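Local structure of methylmalonyl-CoA carboxyltransferase 12S subunit (Propionibacterium freudenreichii, 1ON3) at residues A100-T105 against F135-G140; D83-G88 against E113-K118; A172-P177 against K196-F201. The protein forms the hexameric core of transcarboxylase and transfers the carboxyl group of methylmalonyl-CoA to the biotin of the 1.3S subunit, releasing propanoyl-CoA. One frame throughout, in Å; residues are numbered along the deposited sequence.

In the fold
All three contacts are largely buried and converge on one mixed sheet. Interaction 1 pairs its neighbouring strands 95-102 and 133-139; interaction 2 packs helix 113-129, the crossover between those strands, against strand 85-92; interaction 3 lies where strand 170-175 leaves the sheet for a small parallel pair. Interaction 1 touches both others: S101 and D103 hydrogen-bond to V86 and G84 on one side, Y137 and probably S139 to I173 and P177 on the other. Chemistry follows place: regular strand bonds giving way to a side-chain amide in interaction 1, amide and ammonium groups on backbone carbonyls in interaction 2, and in interaction 3 a single backbone bond with small apolar contacts, reaching exposed K197 at its margin.

Interaction 1. Residues A100-T105 against F135-G140; sequences ASQDFT and FFYDSG. With MCA (methylmalonyl-coenzyme A), chain T.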
loop_
_atom_site.group_PDB
_atom_site.type_symbol
_atom_site.label_atom_id
_atom_site.label_comp_id
_atom_site.label_asym_id
_atom_site.label_seq_id
_atom_site.Cartn_x
_atom_site.Cartn_y
_atom_site.Cartn_z
ATOM N N ALA E 100 -15.049 25.905 17.580
ATOM C CA ALA E 100 -14.354 27.011 18.230
ATOM C C ALA E 100 -15.272 28.221 18.116
ATOM O O ALA E 100 -16.010 28.368 17.136
ATOM C CB ALA E 100 -13.031 27.289 17.543
ATOM N N SER E 101 -15.235 29.097 19.110
ATOM C CA SER E 101 -16.114 30.259 19.076
ATOM C C SER E 101 -15.371 31.426 19.710
ATOM O O SER E 101 -15.077 31.398 20.904
ATOM C CB SER E 101 -17.404 29.934 19.840
ATOM O OG SER E 101 -18.395 30.931 19.682
ATOM N N GLN E 102 -15.046 32.430 18.905
ATOM C CA GLN E 102 -14.317 33.597 19.400
ATOM C C GLN E 102 -15.192 34.481 20.264
ATOM O O GLN E 102 -16.378 34.689 19.977
ATOM C CB GLN E 102 -13.744 34.415 18.233
ATOM C CG GLN E 102 -12.536 33.759 17.585
ATOM C CD GLN E 102 -11.944 34.582 16.455
ATOM O OE1 GLN E 102 -12.665 35.036 15.571
ATOM N NE2 GLN E 102 -10.624 34.757 16.467
ATOM N N ASP E 103 -14.581 35.011 21.322
ATOM C CA ASP E 103 -15.275 35.859 22.273
ATOM C C ASP E 103 -14.822 37.304 22.095
ATOM O O ASP E 103 -13.776 37.717 22.614
ATOM C CB ASP E 103 -14.976 35.385 23.697
ATOM C CG ASP E 103 -15.801 36.110 24.734
ATOM O OD1 ASP E 103 -16.501 37.074 24.372
ATOM O OD2 ASP E 103 -15.746 35.716 25.916
ATOM N N PHE E 104 -15.617 38.065 21.349
ATOM C CA PHE E 104 -15.318 39.465 21.097
ATOM C C PHE E 104 -15.275 40.322 22.378
ATOM O O PHE E 104 -14.633 41.369 22.392
ATOM C CB PHE E 104 -16.356 40.053 20.138
ATOM C CG PHE E 104 -16.029 41.446 19.682
ATOM C CD1 PHE E 104 -15.049 41.661 18.717
ATOM C CD2 PHE E 104 -16.658 42.548 20.263
ATOM C CE1 PHE E 104 -14.690 42.940 18.335
ATOM C CE2 PHE E 104 -16.305 43.842 19.889
ATOM C CZ PHE E 104 -15.317 44.038 18.923
ATOM N N THR E 105 -15.957 39.897 23.440
ATOM C CA THR E 105 -15.956 40.671 24.695
ATOM C C THR E 105 -14.602 40.629 25.398
ATOM O O THR E 105 -14.373 41.346 26.376
ATOM C CB THR E 105 -17.018 40.160 25.708
ATOM O OG1 THR E 105 -16.599 38.906 26.266
ATOM C CG2 THR E 105 -18.371 39.997 25.029
ATOM N N PHE E 135 -16.377 26.842 13.173
ATOM C CA PHE E 135 -15.718 27.962 13.838
ATOM C C PHE E 135 -16.496 29.282 13.692
ATOM O O PHE E 135 -16.744 29.731 12.581
ATOM C CB PHE E 135 -14.319 28.095 13.211
ATOM C CG PHE E 135 -13.366 29.007 13.945
ATOM C CD1 PHE E 135 -12.008 28.938 13.664
ATOM C CD2 PHE E 135 -13.809 29.955 14.868
ATOM C CE1 PHE E 135 -11.096 29.803 14.287
ATOM C CE2 PHE E 135 -12.902 30.827 15.497
ATOM C CZ PHE E 135 -11.544 30.745 15.201
ATOM N N PHE E 136 -16.888 29.876 14.821
ATOM C CA PHE E 136 -17.576 31.177 14.831
ATOM C C PHE E 136 -16.480 32.239 15.008
ATOM O O PHE E 136 -15.788 32.272 16.038
ATOM C CB PHE E 136 -18.560 31.310 16.003
ATOM C CG PHE E 136 -19.828 30.497 15.857
ATOM C CD1 PHE E 136 -19.903 29.205 16.364
ATOM C CD2 PHE E 136 -20.967 31.057 15.281
ATOM C CE1 PHE E 136 -21.105 28.482 16.308
ATOM C CE2 PHE E 136 -22.166 30.351 15.220
ATOM C CZ PHE E 136 -22.237 29.057 15.739
ATOM N N TYR E 137 -16.312 33.075 13.986
ATOM C CA TYR E 137 -15.316 34.146 13.975
ATOM C C TYR E 137 -15.961 35.473 14.407
ATOM O O TYR E 137 -17.035 35.826 13.939
ATOM C CB TYR E 137 -14.763 34.309 12.556
ATOM C CG TYR E 137 -13.983 33.123 12.052
ATOM C CD1 TYR E 137 -12.595 33.117 12.093
ATOM C CD2 TYR E 137 -14.632 32.030 11.472
ATOM C CE1 TYR E 137 -11.856 32.057 11.561
ATOM C CE2 TYR E 137 -13.910 30.958 10.937
ATOM C CZ TYR E 137 -12.526 30.977 10.981
ATOM O OH TYR E 137 -11.804 29.935 10.446
ATOM N N ASP E 138 -15.282 36.221 15.270
ATOM C CA ASP E 138 -15.796 37.485 15.782
ATOM C C ASP E 138 -14.522 38.092 16.361
ATOM O O ASP E 138 -14.279 37.979 17.561
ATOM C CB ASP E 138 -16.807 37.187 16.904
ATOM C CG ASP E 138 -17.669 38.390 17.257
ATOM O OD1 ASP E 138 -17.300 39.504 16.848
ATOM O OD2 ASP E 138 -18.698 38.216 17.952
ATOM N N SER E 139 -13.718 38.743 15.520
ATOM C CA SER E 139 -12.421 39.230 15.982
ATOM C C SER E 139 -11.803 40.441 15.286
ATOM O O SER E 139 -12.037 40.691 14.111
ATOM C CB SER E 139 -11.429 38.054 15.885
ATOM O OG SER E 139 -10.073 38.463 15.957
ATOM N N GLY E 140 -10.959 41.153 16.027
ATOM C CA GLY E 140 -10.260 42.305 15.479
ATOM C C GLY E 140 -8.945 41.901 14.819
ATOM O O GLY E 140 -8.134 42.758 14.462
HETATM C C8 MCA T . -9.542 45.125 18.474
HETATM N N9 MCA T . -8.970 45.256 19.743
HETATM C C4 MCA T . -7.687 44.754 19.596
HETATM C C5 MCA T . -7.590 44.356 18.242
HETATM N N7 MCA T . -8.767 44.601 17.558
HETATM N N3 MCA T . -6.685 44.647 20.561
HETATM C C2 MCA T . -5.528 44.094 20.054
HETATM N N1 MCA T . -5.319 43.671 18.762
HETATM C C6 MCA T . -6.338 43.785 17.819
HETATM N N6 MCA T . -6.091 43.357 16.576
HETATM C "C1'" MCA T . -9.459 45.739 20.919
HETATM C "C2'" MCA T . -9.650 47.254 20.798
HETATM O "O2'" MCA T . -8.465 47.941 21.090
HETATM C "C3'" MCA T . -10.807 47.485 21.738
HETATM O "O3'" MCA T . -10.312 47.694 23.050
HETATM C "C4'" MCA T . -11.685 46.224 21.646
HETATM O "O4'" MCA T . -10.755 45.185 21.155
HETATM C "C5'" MCA T . -12.882 46.227 20.613
HETATM O "O5'" MCA T . -12.862 47.286 20.038
HETATM P P1 MCA T . -13.457 48.453 19.580
HETATM O O11 MCA T . -12.610 49.318 18.943
HETATM O O12 MCA T . -13.911 48.784 20.792
HETATM O O6 MCA T . -14.605 48.225 18.434
HETATM P P2 MCA T . -15.444 48.134 17.403
HETATM O O21 MCA T . -15.541 49.514 17.490
HETATM O O22 MCA T . -16.496 47.199 17.402
HETATM O O7 MCA T . -14.468 47.851 16.163
HETATM C CPB MCA T . -13.741 46.900 16.071
HETATM C CPA MCA T . -12.754 46.596 14.957
HETATM C CP7 MCA T . -11.633 47.504 15.511
HETATM C CP9 MCA T . -13.332 46.845 13.543
HETATM C CP8 MCA T . -12.394 45.092 15.056
HETATM O OP3 MCA T . -11.254 47.200 16.654
HETATM C CP6 MCA T . -10.383 47.626 14.850
HETATM O OP2 MCA T . -10.394 47.974 13.613
HETATM N NP2 MCA T . -9.131 47.319 15.572
HETATM C CP5 MCA T . -8.094 46.806 14.741
HETATM C CP4 MCA T . -7.816 46.049 13.560
HETATM C CP3 MCA T . -6.511 45.582 13.123
HETATM O OP1 MCA T . -5.710 46.677 13.102
HETATM N NP1 MCA T . -5.912 44.306 12.714
HETATM C CP2 MCA T . -4.521 44.458 12.390
HETATM C CP1 MCA T . -3.992 43.105 12.171
HETATM P P3 MCA T . -10.821 48.140 24.551
HETATM O O31 MCA T . -11.084 49.510 24.005
HETATM O O32 MCA T . -9.630 48.106 25.464
HETATM O O33 MCA T . -12.083 47.543 25.122
HETATM S S MCA T . -2.508 42.994 11.804
HETATM C CS1 MCA T . -2.928 41.413 11.768
HETATM O OS1 MCA T . -3.993 40.766 11.978
HETATM C CS2 MCA T . -2.500 40.862 10.550
HETATM C CS3 MCA T . -1.657 39.843 10.614
HETATM C CS4 MCA T . -2.823 41.052 9.038
HETATM O OS4 MCA T . -2.009 40.767 8.158
HETATM O OS5 MCA T . -3.933 41.509 8.802
HETATM O O HOH W 1 -17.940 36.860 20.383
#
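Parallel strands joined by a beta-alpha-beta crossover meet here, with A100 and S101 beside F135 and F136, and both strands run on into the methylmalonyl-CoA pocket. F136 N donates to A100 O at 2.9 Å, and Q102 N points at F136 O almost perfectly straight, 179° at the hydrogen. Past this point a side chain replaces the backbone: Q102 CG lies anti to the carbonyl carbon (chi1 -74°), and the extended chain carries OE1 to D138 N, 2.9 Å away. On the way CG passes the edge of the F135 ring, 3.6 Å from CE2; A100 CB makes a CH-pi contact over one face of that ring and Y137 covers the opposite face. Q102 NE2 hydrogen-bonds to Q115 OE1, and with an alanine here both D138 N and Q115 would probably lose a partner. A water joins Q102 O, F104 N and D138 OD2, a carboxylate oxygen also salt-bridged to R49. In the pocket, G140 O accepts from N6 of the coenzyme at 3.0 Å, and F104 CZ lies 3.7 Å from its C5'. V119 of helix 113-129 packs on A100 and F135, while helix 46-53 covers S101 and F136 on the other face of the sheet.

Interaction 2. Residues D83-G88 against E113-K118; sequences DGVVTG and ETQSTK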
loop_
_atom_site.group_PDB
_atom_site.type_symbol
_atom_site.label_atom_id
_atom_site.label_comp_id
_atom_site.label_asym_id
_atom_site.label_seq_id
_atom_site.Cartn_x
_atom_site.Cartn_y
_atom_site.Cartn_z
ATOM N N ASP E 83 -8.443 32.951 26.788
ATOM C CA ASP E 83 -7.662 33.675 25.785
ATOM C C ASP E 83 -8.547 34.126 24.620
ATOM O O ASP E 83 -8.082 34.300 23.488
ATOM C CB ASP E 83 -6.461 32.908 25.228
ATOM C CG ASP E 83 -5.375 33.866 24.771
ATOM O OD1 ASP E 83 -4.590 33.585 23.842
ATOM O OD2 ASP E 83 -5.331 34.951 25.378
ATOM N N GLY E 84 -9.827 34.324 24.912
ATOM C CA GLY E 84 -10.745 34.804 23.902
ATOM C C GLY E 84 -11.384 33.803 22.954
ATOM O O GLY E 84 -12.006 34.225 21.990
ATOM N N VAL E 85 -11.220 32.500 23.183
ATOM C CA VAL E 85 -11.879 31.522 22.312
ATOM C C VAL E 85 -12.374 30.324 23.123
ATOM O O VAL E 85 -11.695 29.845 24.037
ATOM C CB VAL E 85 -10.943 31.030 21.172
ATOM C CG1 VAL E 85 -9.911 30.032 21.716
ATOM C CG2 VAL E 85 -11.784 30.381 20.048
ATOM N N VAL E 86 -13.584 29.868 22.815
ATOM C CA VAL E 86 -14.179 28.726 23.510
ATOM C C VAL E 86 -14.091 27.565 22.536
ATOM O O VAL E 86 -14.640 27.638 21.439
ATOM C CB VAL E 86 -15.653 29.000 23.881
ATOM C CG1 VAL E 86 -16.209 27.837 24.710
ATOM C CG2 VAL E 86 -15.751 30.304 24.674
ATOM N N THR E 87 -13.395 26.508 22.943
ATOM C CA THR E 87 -13.166 25.348 22.095
ATOM C C THR E 87 -13.553 24.024 22.745
ATOM O O THR E 87 -13.421 23.837 23.960
ATOM C CB THR E 87 -11.685 25.255 21.717
ATOM O OG1 THR E 87 -10.908 25.130 22.913
ATOM C CG2 THR E 87 -11.227 26.511 20.959
ATOM N N GLY E 88 -14.016 23.086 21.927
ATOM C CA GLY E 88 -14.389 21.803 22.480
ATOM C C GLY E 88 -15.042 20.866 21.495
ATOM O O GLY E 88 -14.994 21.078 20.280
ATOM N N GLU E 113 -1.767 34.391 20.679
ATOM C CA GLU E 113 -0.991 33.239 20.266
ATOM C C GLU E 113 -1.604 31.969 20.873
ATOM O O GLU E 113 -1.759 30.956 20.195
ATOM C CB GLU E 113 0.457 33.444 20.727
ATOM C CG GLU E 113 1.227 32.201 21.079
ATOM C CD GLU E 113 2.553 32.530 21.760
ATOM O OE1 GLU E 113 3.585 32.606 21.059
ATOM O OE2 GLU E 113 2.549 32.729 22.997
ATOM N N THR E 114 -1.960 32.026 22.149
ATOM C CA THR E 114 -2.541 30.868 22.810
ATOM C C THR E 114 -3.937 30.579 22.279
ATOM O O THR E 114 -4.324 29.413 22.172
ATOM C CB THR E 114 -2.587 31.051 24.344
ATOM O OG1 THR E 114 -1.251 31.004 24.864
ATOM C CG2 THR E 114 -3.407 29.945 24.994
ATOM N N GLN E 115 -4.687 31.634 21.948
ATOM C CA GLN E 115 -6.026 31.469 21.381
ATOM C C GLN E 115 -5.906 30.655 20.088
ATOM O O GLN E 115 -6.651 29.697 19.865
ATOM C CB GLN E 115 -6.666 32.828 21.053
ATOM C CG GLN E 115 -8.127 32.713 20.612
ATOM C CD GLN E 115 -8.648 33.961 19.927
ATOM O OE1 GLN E 115 -8.790 34.004 18.692
ATOM N NE2 GLN E 115 -8.924 34.989 20.717
ATOM N N SER E 116 -4.954 31.026 19.242
ATOM C CA SER E 116 -4.766 30.307 17.983
ATOM C C SER E 116 -4.282 28.883 18.209
ATOM O O SER E 116 -4.620 27.983 17.443
ATOM C CB SER E 116 -3.783 31.046 17.073
ATOM O OG SER E 116 -4.381 32.219 16.530
ATOM N N THR E 117 -3.484 28.673 19.246
ATOM C CA THR E 117 -3.004 27.329 19.537
ATOM C C THR E 117 -4.183 26.454 19.957
ATOM O O THR E 117 -4.255 25.290 19.569
ATOM C CB THR E 117 -1.943 27.350 20.648
ATOM O OG1 THR E 117 -0.795 28.058 20.168
ATOM C CG2 THR E 117 -1.535 25.936 21.035
ATOM N N LYS E 118 -5.108 27.025 20.732
ATOM C CA LYS E 118 -6.298 26.301 21.194
ATOM C C LYS E 118 -7.140 25.864 19.990
ATOM O O LYS E 118 -7.654 24.733 19.918
ATOM C CB LYS E 118 -7.160 27.199 22.104
ATOM C CG LYS E 118 -6.686 27.303 23.566
ATOM C CD LYS E 118 -7.616 28.165 24.425
ATOM C CE LYS E 118 -9.010 27.579 24.519
ATOM N NZ LYS E 118 -9.883 28.375 25.432
HETATM O O HOH W 2 -1.910 34.702 23.871
HETATM O O HOH W 3 -12.155 26.816 25.727
HETATM O O HOH W 4 -8.553 23.480 22.515
#
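With CG anti to the backbone N (chi1 -173°) and the chain extended beyond it, Q115 sends its amide to D83, whereas K118 bends at chi3 (63°) to bring NZ to V85. The amide's hydrogen bond is well aligned: Q115 NE2 meets D83 O at 3.0 Å on a lone pair, in the carbonyl plane, with the oxygen also nearly in the amide plane. K118 NZ donates to V85 O at 2.7 Å, close to the carbonyl direction. NZ is also hydrogen-bonded to G63 O, A82 O and a water 2.8 Å away, so several oxygens grip the buried ammonium. At the start of the helix D83 OD1 receives a weak bond from Q115 N and a water that links it to T114 N, while OD2 forms a salt bridge with R143. Between these polar ends the packing is tight, V85 CB lying 3.3 Å from Q115 CG. G84 is fitting as glycine, since its backbone angles would jam a side chain against the preceding carbonyl. A third water bridges T87 OG1 and K118 O. Strand 85-92 lies under the crossover helix, flanked by strands 60-62 and 95-102, with helix 46-53 touching V86 and helix 147-164 packing on S116.

Interaction 3. Residues A172-P177 against K196-F201; sequences AIIAGP and KKAHMF
G176 O takes the one hydrogen bond between these segments, from H199 N at 3.2 Å. The bond is fairly straight at the hydrogen (160°), yet the donor stands 54° out of the carbonyl plane and so does not use a lone pair. A198 CB lies 3.2 Å from the same oxygen, on the same general side as H199 N. This methyl group is wedged between two carbonyls, for it also lies 3.3 Å from I174 O, and it meets I174 CG2 at 3.8 Å. The isoleucine is turned to suit: CG2 is anti to the backbone N, while CG1 lies beside that N (chi1 -38°) and leads CD1 toward M200, whose SD is 4.2 Å away. The contact marks a corner in the chain. Strand 170-175 belongs to the large mixed sheet, but after G176 the chain enters strand 177-179, which runs parallel to the weakly bonded strand 199-201; such a small second sheet beside the main one is a feature of the ClpP/crotonase fold. A side chain at the corner would strike P177 CD, and the buried G176 N has no partner in the model. Beyond the turn P177 CA makes a CA-H...O contact with H199 O at 3.5 Å. P177 also touches methylmalonyl-CoA, placing the bend at the edge of the coenzyme pocket. The imidazole of H199 turns from the contact, and its NE2 hydrogen-bonds with D219, while M200 O accepts from H227. M200 packs as well on I385 of the second subunit.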
loop_
_atom_site.group_PDB
_atom_site.type_symbol
_atom_site.label_atom_id
_atom_site.label_comp_id
_atom_site.label_asym_id
_atom_site.label_seq_id
_atom_site.Cartn_x
_atom_site.Cartn_y
_atom_site.Cartn_z
ATOM N N ALA E 172 -17.106 27.878 8.380
ATOM C CA ALA E 172 -16.799 29.107 9.083
ATOM C C ALA E 172 -18.051 29.963 9.169
ATOM O O ALA E 172 -18.799 30.084 8.195
ATOM C CB ALA E 172 -15.711 29.859 8.351
ATOM N N ILE E 173 -18.291 30.540 10.339
ATOM C CA ILE E 173 -19.431 31.438 10.514
ATOM C C ILE E 173 -18.863 32.769 11.001
ATOM O O ILE E 173 -18.329 32.844 12.109
ATOM C CB ILE E 173 -20.444 30.918 11.574
ATOM C CG1 ILE E 173 -20.960 29.532 11.195
ATOM C CG2 ILE E 173 -21.632 31.868 11.667
ATOM C CD1 ILE E 173 -20.296 28.407 11.971
ATOM N N ILE E 174 -18.940 33.800 10.159
ATOM C CA ILE E 174 -18.443 35.121 10.525
ATOM C C ILE E 174 -19.633 35.828 11.148
ATOM O O ILE E 174 -20.623 36.107 10.460
ATOM C CB ILE E 174 -17.989 35.957 9.300
ATOM C CG1 ILE E 174 -17.288 35.081 8.263
ATOM C CG2 ILE E 174 -17.072 37.093 9.790
ATOM C CD1 ILE E 174 -16.053 34.408 8.734
ATOM N N ALA E 175 -19.533 36.131 12.439
ATOM C CA ALA E 175 -20.643 36.750 13.155
ATOM C C ALA E 175 -20.282 38.056 13.853
ATOM O O ALA E 175 -20.955 38.473 14.800
ATOM C CB ALA E 175 -21.201 35.753 14.168
ATOM N N GLY E 176 -19.219 38.679 13.372
ATOM C CA GLY E 176 -18.754 39.941 13.910
ATOM C C GLY E 176 -17.631 40.387 13.003
ATOM O O GLY E 176 -17.588 39.988 11.828
ATOM N N PRO E 177 -16.701 41.219 13.499
ATOM C CA PRO E 177 -15.604 41.650 12.634
ATOM C C PRO E 177 -14.659 40.486 12.359
ATOM O O PRO E 177 -14.632 39.497 13.096
ATOM C CB PRO E 177 -14.898 42.724 13.466
ATOM C CG PRO E 177 -15.968 43.248 14.346
ATOM C CD PRO E 177 -16.723 42.004 14.742
ATOM N N LYS E 196 -25.454 39.497 8.781
ATOM C CA LYS E 196 -25.516 40.891 8.348
ATOM C C LYS E 196 -24.898 41.857 9.362
ATOM O O LYS E 196 -24.822 43.061 9.125
ATOM C CB LYS E 196 -26.962 41.277 8.004
ATOM C CG LYS E 196 -27.385 40.649 6.687
ATOM C CD LYS E 196 -28.753 41.083 6.208
ATOM C CE LYS E 196 -28.990 40.536 4.795
ATOM N NZ LYS E 196 -30.312 40.917 4.235
ATOM N N LYS E 197 -24.424 41.322 10.481
ATOM C CA LYS E 197 -23.780 42.158 11.483
ATOM C C LYS E 197 -22.264 42.027 11.337
ATOM O O LYS E 197 -21.503 42.771 11.945
ATOM C CB LYS E 197 -24.201 41.727 12.891
ATOM C CG LYS E 197 -25.652 42.036 13.234
ATOM C CD LYS E 197 -25.912 43.541 13.222
ATOM C CE LYS E 197 -27.302 43.857 13.763
ATOM N NZ LYS E 197 -28.361 43.106 13.020
ATOM N N ALA E 198 -21.834 41.084 10.510
ATOM C CA ALA E 198 -20.408 40.838 10.313
ATOM C C ALA E 198 -19.750 41.665 9.222
ATOM O O ALA E 198 -20.416 42.225 8.357
ATOM C CB ALA E 198 -20.170 39.345 10.029
ATOM N N HIS E 199 -18.424 41.753 9.298
ATOM C CA HIS E 199 -17.625 42.450 8.301
ATOM C C HIS E 199 -16.310 41.695 8.163
ATOM O O HIS E 199 -15.774 41.160 9.138
ATOM C CB HIS E 199 -17.388 43.916 8.690
ATOM C CG HIS E 199 -18.647 44.724 8.745
ATOM N ND1 HIS E 199 -19.420 44.820 9.883
ATOM C CD2 HIS E 199 -19.321 45.393 7.777
ATOM C CE1 HIS E 199 -20.517 45.507 9.614
ATOM N NE2 HIS E 199 -20.482 45.865 8.341
ATOM N N MET E 200 -15.802 41.636 6.943
ATOM C CA MET E 200 -14.571 40.918 6.665
ATOM C C MET E 200 -13.804 41.661 5.573
ATOM O O MET E 200 -14.397 42.141 4.614
ATOM C CB MET E 200 -14.933 39.499 6.198
ATOM C CG MET E 200 -13.778 38.613 5.802
ATOM S SD MET E 200 -14.311 36.867 5.747
ATOM C CE MET E 200 -15.237 36.812 4.191
ATOM N N PHE E 201 -12.489 41.771 5.730
ATOM C CA PHE E 201 -11.663 42.443 4.732
ATOM C C PHE E 201 -10.183 42.281 5.050
ATOM O O PHE E 201 -9.806 42.041 6.203
ATOM C CB PHE E 201 -12.034 43.932 4.627
ATOM C CG PHE E 201 -12.238 44.611 5.952
ATOM C CD1 PHE E 201 -11.182 44.758 6.851
ATOM C CD2 PHE E 201 -13.494 45.102 6.303
ATOM C CE1 PHE E 201 -11.375 45.387 8.084
ATOM C CE2 PHE E 201 -13.701 45.732 7.530
ATOM C CZ PHE E 201 -12.642 45.876 8.425
#